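Local coordinates for malonyl CoA:acyl carrier protein malonyltransferase (Streptomyces coelicolor, PDB 1NM2) that probably transfers the malonyl group from malonyl-CoA to holo acyl carrier protein, a step of fatty acid biosynthesis, at residues P225-A237 with N254-L268. Residues are numbered along the deposited sequence; the frame is centred on the assembly and turned at random.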
ATOM      1  N   PRO A 225       7.595 -16.228   5.653  1.00 21.70           N
ATOM      2  CA  PRO A 225       6.360 -16.226   4.863  1.00 20.65           C
ATOM      3  C   PRO A 225       5.949 -17.631   4.420  1.00 21.73           C
ATOM      4  O   PRO A 225       6.784 -18.416   3.976  1.00 18.57           O
ATOM      5  CB  PRO A 225       6.706 -15.317   3.683  1.00 22.14           C
ATOM      6  CG  PRO A 225       8.190 -15.502   3.533  1.00 21.21           C
ATOM      7  CD  PRO A 225       8.670 -15.494   4.964  1.00 20.83           C
ATOM      8  N   LYS A 226       4.662 -17.943   4.550  1.00 22.47           N
ATOM      9  CA  LYS A 226       4.147 -19.258   4.165  1.00 24.26           C
ATOM     10  C   LYS A 226       3.681 -19.232   2.714  1.00 24.90           C
ATOM     11  O   LYS A 226       3.403 -20.271   2.115  1.00 25.88           O
ATOM     12  CB  LYS A 226       2.981 -19.651   5.074  1.00 25.85           C
ATOM     13  CG  LYS A 226       3.342 -19.706   6.547  1.00 30.61           C
ATOM     14  CD  LYS A 226       2.115 -19.972   7.411  1.00 33.50           C
ATOM     15  CE  LYS A 226       2.459 -19.907   8.897  1.00 37.39           C
ATOM     16  NZ  LYS A 226       1.261 -20.121   9.773  1.00 38.47           N
ATOM     17  N   VAL A 227       3.585 -18.025   2.168  1.00 23.82           N
ATOM     18  CA  VAL A 227       3.171 -17.811   0.791  1.00 23.19           C
ATOM     19  C   VAL A 227       4.200 -16.859   0.189  1.00 22.99           C
ATOM     20  O   VAL A 227       4.762 -16.024   0.903  1.00 21.88           O
ATOM     21  CB  VAL A 227       1.779 -17.149   0.722  1.00 25.19           C
ATOM     22  CG1 VAL A 227       1.310 -17.074  -0.718  1.00 25.11           C
ATOM     23  CG2 VAL A 227       0.784 -17.928   1.577  1.00 26.83           C
ATOM     24  N   THR A 228       4.454 -16.986  -1.109  1.00 22.14           N
ATOM     25  CA  THR A 228       5.423 -16.124  -1.778  1.00 21.77           C
ATOM     26  C   THR A 228       5.104 -14.654  -1.502  1.00 21.10           C
ATOM     27  O   THR A 228       3.998 -14.188  -1.772  1.00 20.99           O
ATOM     28  CB  THR A 228       5.418 -16.370  -3.294  1.00 22.51           C
ATOM     29  OG1 THR A 228       5.700 -17.753  -3.553  1.00 23.82           O
ATOM     30  CG2 THR A 228       6.476 -15.509  -3.973  1.00 23.01           C
ATOM     31  N   TYR A 229       6.081 -13.935  -0.959  1.00 20.00           N
ATOM     32  CA  TYR A 229       5.917 -12.522  -0.622  1.00 18.68           C
ATOM     33  C   TYR A 229       6.778 -11.649  -1.545  1.00 17.97           C
ATOM     34  O   TYR A 229       8.005 -11.733  -1.517  1.00 19.25           O
ATOM     35  CB  TYR A 229       6.327 -12.298   0.838  1.00 18.18           C
ATOM     36  CG  TYR A 229       6.149 -10.877   1.322  1.00 17.55           C
ATOM     37  CD1 TYR A 229       4.969 -10.472   1.943  1.00 18.15           C
ATOM     38  CD2 TYR A 229       7.153  -9.927   1.127  1.00 18.24           C
ATOM     39  CE1 TYR A 229       4.792  -9.152   2.358  1.00 18.51           C
ATOM     40  CE2 TYR A 229       6.984  -8.611   1.532  1.00 18.77           C
ATOM     41  CZ  TYR A 229       5.804  -8.231   2.145  1.00 19.03           C
ATOM     42  OH  TYR A 229       5.633  -6.921   2.524  1.00 21.28           O
ATOM     43  N   VAL A 230       6.129 -10.812  -2.352  1.00 17.89           N
ATOM     44  CA  VAL A 230       6.830  -9.933  -3.291  1.00 17.68           C
ATOM     45  C   VAL A 230       7.007  -8.547  -2.678  1.00 18.00           C
ATOM     46  O   VAL A 230       6.029  -7.913  -2.274  1.00 17.03           O
ATOM     47  CB  VAL A 230       6.045  -9.812  -4.618  1.00 17.20           C
ATOM     48  CG1 VAL A 230       6.802  -8.926  -5.603  1.00 17.51           C
ATOM     49  CG2 VAL A 230       5.834 -11.195  -5.219  1.00 17.03           C
ATOM     50  N   SER A 231       8.251  -8.073  -2.643  1.00 16.98           N
ATOM     51  CA  SER A 231       8.596  -6.782  -2.036  1.00 16.88           C
ATOM     52  C   SER A 231       8.709  -5.542  -2.932  1.00 16.66           C
ATOM     53  O   SER A 231       9.250  -5.598  -4.041  1.00 16.88           O
ATOM     54  CB  SER A 231       9.898  -6.951  -1.237  1.00 14.54           C
ATOM     55  OG  SER A 231      10.448  -5.707  -0.834  1.00 16.58           O
ATOM     56  N   ASN A 232       8.213  -4.418  -2.407  1.00 16.75           N
ATOM     57  CA  ASN A 232       8.225  -3.113  -3.081  1.00 17.64           C
ATOM     58  C   ASN A 232       9.616  -2.576  -3.405  1.00 17.00           C
ATOM     59  O   ASN A 232       9.789  -1.811  -4.351  1.00 17.03           O
ATOM     60  CB  ASN A 232       7.545  -2.054  -2.209  1.00 17.41           C
ATOM     61  CG  ASN A 232       6.043  -2.117  -2.261  1.00 17.58           C
ATOM     62  OD1 ASN A 232       5.370  -1.299  -1.645  1.00 18.59           O
ATOM     63  ND2 ASN A 232       5.503  -3.084  -2.996  1.00 16.72           N
ATOM     64  N   LYS A 233      10.593  -2.938  -2.585  1.00 16.43           N
ATOM     65  CA  LYS A 233      11.960  -2.458  -2.767  1.00 19.50           C
ATOM     66  C   LYS A 233      12.539  -2.723  -4.149  1.00 17.57           C
ATOM     67  O   LYS A 233      13.067  -1.822  -4.797  1.00 17.40           O
ATOM     68  CB  LYS A 233      12.876  -3.090  -1.709  1.00 19.30           C
ATOM     69  CG  LYS A 233      14.371  -2.945  -1.978  1.00 23.20           C
ATOM     70  CD  LYS A 233      15.014  -1.935  -1.051  1.00 24.92           C
ATOM     71  CE  LYS A 233      16.534  -2.077  -1.036  1.00 25.71           C
ATOM     72  NZ  LYS A 233      17.138  -1.904  -2.384  1.00 25.08           N
ATOM     73  N   ASP A 234      12.431  -3.965  -4.595  1.00 17.76           N
ATOM     74  CA  ASP A 234      13.004  -4.366  -5.866  1.00 19.24           C
ATOM     75  C   ASP A 234      12.165  -5.419  -6.589  1.00 19.75           C
ATOM     76  O   ASP A 234      12.641  -6.056  -7.525  1.00 20.52           O
ATOM     77  CB  ASP A 234      14.394  -4.923  -5.596  1.00 18.38           C
ATOM     78  CG  ASP A 234      14.376  -6.017  -4.545  1.00 19.70           C
ATOM     79  OD1 ASP A 234      15.458  -6.391  -4.055  1.00 20.52           O
ATOM     80  OD2 ASP A 234      13.272  -6.503  -4.207  1.00 17.83           O
ATOM     81  N   GLY A 235      10.928  -5.613  -6.142  1.00 20.21           N
ATOM     82  CA  GLY A 235      10.060  -6.594  -6.773  1.00 20.38           C
ATOM     83  C   GLY A 235      10.486  -8.043  -6.585  1.00 21.35           C
ATOM     84  O   GLY A 235      10.000  -8.932  -7.287  1.00 20.51           O
ATOM     85  N   ARG A 236      11.379  -8.303  -5.639  1.00 20.66           N
ATOM     86  CA  ARG A 236      11.831  -9.672  -5.409  1.00 22.84           C
ATOM     87  C   ARG A 236      11.019 -10.415  -4.352  1.00 21.86           C
ATOM     88  O   ARG A 236      10.380  -9.809  -3.491  1.00 20.44           O
ATOM     89  CB  ARG A 236      13.307  -9.689  -5.002  1.00 25.82           C
ATOM     90  CG  ARG A 236      14.265  -9.229  -6.091  1.00 30.73           C
ATOM     91  CD  ARG A 236      15.709  -9.392  -5.648  1.00 37.03           C
ATOM     92  NE  ARG A 236      16.647  -8.926  -6.668  1.00 42.34           N
ATOM     93  CZ  ARG A 236      17.969  -9.017  -6.565  1.00 44.96           C
ATOM     94  NH1 ARG A 236      18.517  -9.561  -5.484  1.00 45.51           N
ATOM     95  NH2 ARG A 236      18.745  -8.564  -7.542  1.00 46.36           N
ATOM     96  N   ALA A 237      11.048 -11.739  -4.430  1.00 20.89           N
ATOM     97  CA  ALA A 237      10.352 -12.564  -3.461  1.00 22.75           C
ATOM     98  C   ALA A 237      11.303 -12.693  -2.273  1.00 23.09           C
ATOM     99  O   ALA A 237      12.488 -12.985  -2.453  1.00 24.20           O
ATOM    100  CB  ALA A 237      10.052 -13.932  -4.056  1.00 19.39           C
ATOM    101  N   ASN A 254      12.400   4.466   1.056  1.00 15.99           N
ATOM    102  CA  ASN A 254      12.875   3.969  -0.233  1.00 17.24           C
ATOM    103  C   ASN A 254      11.740   4.007  -1.260  1.00 15.45           C
ATOM    104  O   ASN A 254      10.574   3.840  -0.913  1.00 15.92           O
ATOM    105  CB  ASN A 254      13.366   2.517  -0.100  1.00 17.43           C
ATOM    106  CG  ASN A 254      14.792   2.409   0.423  1.00 20.75           C
ATOM    107  OD1 ASN A 254      15.213   1.338   0.864  1.00 24.49           O
ATOM    108  ND2 ASN A 254      15.545   3.499   0.355  1.00 21.00           N
ATOM    109  N   PRO A 255      12.075   4.219  -2.543  1.00 15.49           N
ATOM    110  CA  PRO A 255      11.066   4.268  -3.612  1.00 14.69           C
ATOM    111  C   PRO A 255      10.215   2.991  -3.677  1.00 15.20           C
ATOM    112  O   PRO A 255      10.693   1.901  -3.357  1.00 14.15           O
ATOM    113  CB  PRO A 255      11.912   4.434  -4.873  1.00 12.62           C
ATOM    114  CG  PRO A 255      13.102   5.220  -4.381  1.00 13.63           C
ATOM    115  CD  PRO A 255      13.419   4.519  -3.074  1.00 15.73           C
ATOM    116  N   VAL A 256       8.960   3.132  -4.095  1.00 15.95           N
ATOM    117  CA  VAL A 256       8.060   1.989  -4.235  1.00 16.07           C
ATOM    118  C   VAL A 256       8.146   1.502  -5.683  1.00 16.89           C
ATOM    119  O   VAL A 256       7.662   2.167  -6.599  1.00 14.74           O
ATOM    120  CB  VAL A 256       6.587   2.374  -3.935  1.00 18.62           C
ATOM    121  CG1 VAL A 256       5.666   1.212  -4.277  1.00 17.66           C
ATOM    122  CG2 VAL A 256       6.424   2.753  -2.457  1.00 18.22           C
ATOM    123  N   ARG A 257       8.770   0.348  -5.892  1.00 14.00           N
ATOM    124  CA  ARG A 257       8.893  -0.189  -7.239  1.00 14.93           C
ATOM    125  C   ARG A 257       7.770  -1.170  -7.533  1.00 14.36           C
ATOM    126  O   ARG A 257       8.002  -2.374  -7.667  1.00 14.55           O
ATOM    127  CB  ARG A 257      10.251  -0.873  -7.427  1.00 15.97           C
ATOM    128  CG  ARG A 257      11.427   0.103  -7.387  1.00 20.16           C
ATOM    129  CD  ARG A 257      11.237   1.222  -8.408  1.00 20.95           C
ATOM    130  NE  ARG A 257      11.205   0.711  -9.776  1.00 23.23           N
ATOM    131  CZ  ARG A 257      12.273   0.273 -10.437  1.00 26.10           C
ATOM    132  NH1 ARG A 257      12.149  -0.179 -11.682  1.00 25.32           N
ATOM    133  NH2 ARG A 257      13.469   0.302  -9.864  1.00 26.57           N
ATOM    134  N   TRP A 258       6.553  -0.647  -7.630  1.00 13.26           N
ATOM    135  CA  TRP A 258       5.397  -1.488  -7.914  1.00 15.30           C
ATOM    136  C   TRP A 258       5.521  -2.046  -9.328  1.00 16.81           C
ATOM    137  O   TRP A 258       4.979  -3.111  -9.636  1.00 18.19           O
ATOM    138  CB  TRP A 258       4.094  -0.696  -7.776  1.00 15.08           C
ATOM    139  CG  TRP A 258       2.888  -1.584  -7.864  1.00 15.62           C
ATOM    140  CD1 TRP A 258       1.950  -1.610  -8.860  1.00 16.83           C
ATOM    141  CD2 TRP A 258       2.531  -2.622  -6.949  1.00 15.60           C
ATOM    142  NE1 TRP A 258       1.031  -2.608  -8.621  1.00 16.89           N
ATOM    143  CE2 TRP A 258       1.362  -3.243  -7.453  1.00 15.50           C
ATOM    144  CE3 TRP A 258       3.087  -3.093  -5.751  1.00 14.60           C
ATOM    145  CZ2 TRP A 258       0.739  -4.311  -6.798  1.00 16.49           C
ATOM    146  CZ3 TRP A 258       2.469  -4.157  -5.099  1.00 16.85           C
ATOM    147  CH2 TRP A 258       1.303  -4.752  -5.626  1.00 16.23           C
ATOM    148  N   ASP A 259       6.246  -1.327 -10.183  1.00 16.60           N
ATOM    149  CA  ASP A 259       6.461  -1.775 -11.552  1.00 17.83           C
ATOM    150  C   ASP A 259       7.154  -3.143 -11.544  1.00 17.78           C
ATOM    151  O   ASP A 259       6.756  -4.068 -12.261  1.00 18.02           O
ATOM    152  CB  ASP A 259       7.329  -0.765 -12.323  1.00 19.44           C
ATOM    153  CG  ASP A 259       8.713  -0.591 -11.718  1.00 20.71           C
ATOM    154  OD1 ASP A 259       9.692  -0.537 -12.495  1.00 21.62           O
ATOM    155  OD2 ASP A 259       8.831  -0.497 -10.474  1.00 19.54           O
ATOM    156  N   LEU A 260       8.188  -3.266 -10.720  1.00 17.13           N
ATOM    157  CA  LEU A 260       8.939  -4.512 -10.618  1.00 17.28           C
ATOM    158  C   LEU A 260       8.122  -5.616  -9.959  1.00 16.67           C
ATOM    159  O   LEU A 260       8.321  -6.794 -10.237  1.00 17.75           O
ATOM    160  CB  LEU A 260      10.236  -4.281  -9.839  1.00 17.44           C
ATOM    161  CG  LEU A 260      11.196  -3.319 -10.551  1.00 18.14           C
ATOM    162  CD1 LEU A 260      12.452  -3.112  -9.718  1.00 17.36           C
ATOM    163  CD2 LEU A 260      11.537  -3.886 -11.922  1.00 15.73           C
ATOM    164  N   CYS A 261       7.211  -5.236  -9.073  1.00 18.16           N
ATOM    165  CA  CYS A 261       6.376  -6.228  -8.420  1.00 17.14           C
ATOM    166  C   CYS A 261       5.492  -6.889  -9.482  1.00 17.67           C
ATOM    167  O   CYS A 261       5.318  -8.109  -9.483  1.00 18.00           O
ATOM    168  CB  CYS A 261       5.522  -5.573  -7.331  1.00 14.81           C
ATOM    169  SG  CYS A 261       6.477  -5.047  -5.881  1.00 18.04           S
ATOM    170  N   MET A 262       4.943  -6.087 -10.391  1.00 18.22           N
ATOM    171  CA  MET A 262       4.093  -6.628 -11.448  1.00 18.63           C
ATOM    172  C   MET A 262       4.907  -7.473 -12.424  1.00 19.17           C
ATOM    173  O   MET A 262       4.403  -8.462 -12.953  1.00 20.14           O
ATOM    174  CB  MET A 262       3.348  -5.506 -12.196  1.00 19.21           C
ATOM    175  CG  MET A 262       2.227  -4.844 -11.363  1.00 19.62           C
ATOM    176  SD  MET A 262       1.066  -3.802 -12.297  1.00 20.49           S
ATOM    177  CE  MET A 262       2.111  -2.385 -12.669  1.00 19.42           C
ATOM    178  N   GLU A 263       6.161  -7.084 -12.661  1.00 19.53           N
ATOM    179  CA  GLU A 263       7.037  -7.849 -13.547  1.00 21.34           C
ATOM    180  C   GLU A 263       7.240  -9.236 -12.932  1.00 20.35           C
ATOM    181  O   GLU A 263       7.272 -10.247 -13.630  1.00 18.99           O
ATOM    182  CB  GLU A 263       8.400  -7.163 -13.696  1.00 24.37           C
ATOM    183  CG  GLU A 263       8.390  -5.897 -14.534  1.00 29.67           C
ATOM    184  CD  GLU A 263       7.956  -6.156 -15.965  1.00 33.40           C
ATOM    185  OE1 GLU A 263       8.470  -7.123 -16.573  1.00 35.26           O
ATOM    186  OE2 GLU A 263       7.108  -5.394 -16.480  1.00 35.39           O
ATOM    187  N   THR A 264       7.379  -9.272 -11.611  1.00 20.15           N
ATOM    188  CA  THR A 264       7.565 -10.529 -10.900  1.00 18.73           C
ATOM    189  C   THR A 264       6.295 -11.383 -10.971  1.00 19.43           C
ATOM    190  O   THR A 264       6.371 -12.610 -11.100  1.00 19.01           O
ATOM    191  CB  THR A 264       7.967 -10.259  -9.436  1.00 19.24           C
ATOM    192  OG1 THR A 264       9.319  -9.787  -9.412  1.00 15.89           O
ATOM    193  CG2 THR A 264       7.855 -11.517  -8.585  1.00 17.94           C
ATOM    194  N   PHE A 265       5.130 -10.746 -10.900  1.00 19.11           N
ATOM    195  CA  PHE A 265       3.869 -11.492 -10.989  1.00 19.80           C
ATOM    196  C   PHE A 265       3.871 -12.213 -12.349  1.00 21.56           C
ATOM    197  O   PHE A 265       3.434 -13.358 -12.463  1.00 20.91           O
ATOM    198  CB  PHE A 265       2.654 -10.544 -10.911  1.00 18.16           C
ATOM    199  CG  PHE A 265       2.523  -9.790  -9.605  1.00 16.10           C
ATOM    200  CD1 PHE A 265       1.709  -8.659  -9.532  1.00 16.18           C
ATOM    201  CD2 PHE A 265       3.211 -10.188  -8.461  1.00 16.43           C
ATOM    202  CE1 PHE A 265       1.586  -7.934  -8.342  1.00 14.26           C
ATOM    203  CE2 PHE A 265       3.094  -9.467  -7.267  1.00 14.33           C
ATOM    204  CZ  PHE A 265       2.278  -8.336  -7.213  1.00 13.26           C
ATOM    205  N   LYS A 266       4.370 -11.528 -13.377  1.00 22.40           N
ATOM    206  CA  LYS A 266       4.447 -12.103 -14.718  1.00 25.19           C
ATOM    207  C   LYS A 266       5.372 -13.311 -14.698  1.00 26.64           C
ATOM    208  O   LYS A 266       5.029 -14.384 -15.199  1.00 26.79           O
ATOM    209  CB  LYS A 266       5.004 -11.086 -15.714  1.00 26.32           C
ATOM    210  CG  LYS A 266       4.196  -9.806 -15.877  1.00 28.31           C
ATOM    211  CD  LYS A 266       4.826  -8.948 -16.966  1.00 29.48           C
ATOM    212  CE  LYS A 266       4.262  -7.542 -16.995  1.00 32.25           C
ATOM    213  NZ  LYS A 266       5.041  -6.678 -17.930  1.00 33.13           N
ATOM    214  N   GLU A 267       6.557 -13.124 -14.125  1.00 27.96           N
ATOM    215  CA  GLU A 267       7.540 -14.193 -14.030  1.00 29.78           C
ATOM    216  C   GLU A 267       6.957 -15.392 -13.287  1.00 28.84           C
ATOM    217  O   GLU A 267       7.371 -16.527 -13.511  1.00 29.44           O
ATOM    218  CB  GLU A 267       8.800 -13.690 -13.312  1.00 33.59           C
ATOM    219  CG  GLU A 267       9.546 -12.590 -14.064  1.00 39.43           C
ATOM    220  CD  GLU A 267      10.802 -12.116 -13.341  1.00 43.27           C
ATOM    221  OE1 GLU A 267      10.680 -11.542 -12.234  1.00 45.45           O
ATOM    222  OE2 GLU A 267      11.912 -12.316 -13.881  1.00 44.57           O
ATOM    223  N   LEU A 268       5.994 -15.138 -12.406  1.00 27.39           N
ATOM    224  CA  LEU A 268       5.359 -16.207 -11.640  1.00 26.17           C
ATOM    225  C   LEU A 268       4.184 -16.813 -12.409  1.00 24.60           C
ATOM    226  O   LEU A 268       3.556 -17.764 -11.946  1.00 23.55           O
ATOM    227  CB  LEU A 268       4.861 -15.679 -10.286  1.00 26.83           C
ATOM    228  CG  LEU A 268       5.857 -15.191  -9.223  1.00 28.42           C
ATOM    229  CD1 LEU A 268       5.085 -14.618  -8.041  1.00 28.17           C
ATOM    230  CD2 LEU A 268       6.749 -16.337  -8.759  1.00 28.97           C
TER
HETATM  231  O   HOH W   1      13.335   0.865  -4.046  1.00 15.02           O
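Asn-232 meets the start of helix 258-267 with both backbone and side chain. Its O accepts from Arg-257 N, the N-cap residue, at 2.8 Å. The amide lies beside Val-256, with OD1 3.6 Å from Val-256 CG1. ND2 sits at the edge of the Trp-258 ring, 3.7 Å from CE3, and the amide and ring planes are nearly perpendicular (89°). ND2 also gives a weak hydrogen bond to Cys-261 SG. That sulfur is turned beside its own backbone N (chi1 -71°), where it also lies 3.4 Å from Ser-231 O. Gly-235 CA, in the turn, packs on Leu-260 CB of the helix, 3.8 Å away. Val-230 CG2 touches the edge of Phe-265, 3.8 Å from CE2, and meets Thr-264 CG2. The helix packs on Val-230 and the turn just after edge strand 228-229 of the parallel sheet in the alpha/beta hydrolase-like core. A water molecule donates to both Lys-233 O and Pro-255 O, bridging the two segments. Ser-231 OG accepts from Lys-233 N in an ST turn. Beyond the two segments, Asn-232 OD1 accepts from Ser-98 N and ND2 donates to Gly-96 O. Both partners fall in a GxSxG sequence consistent with a nucleophile elbow.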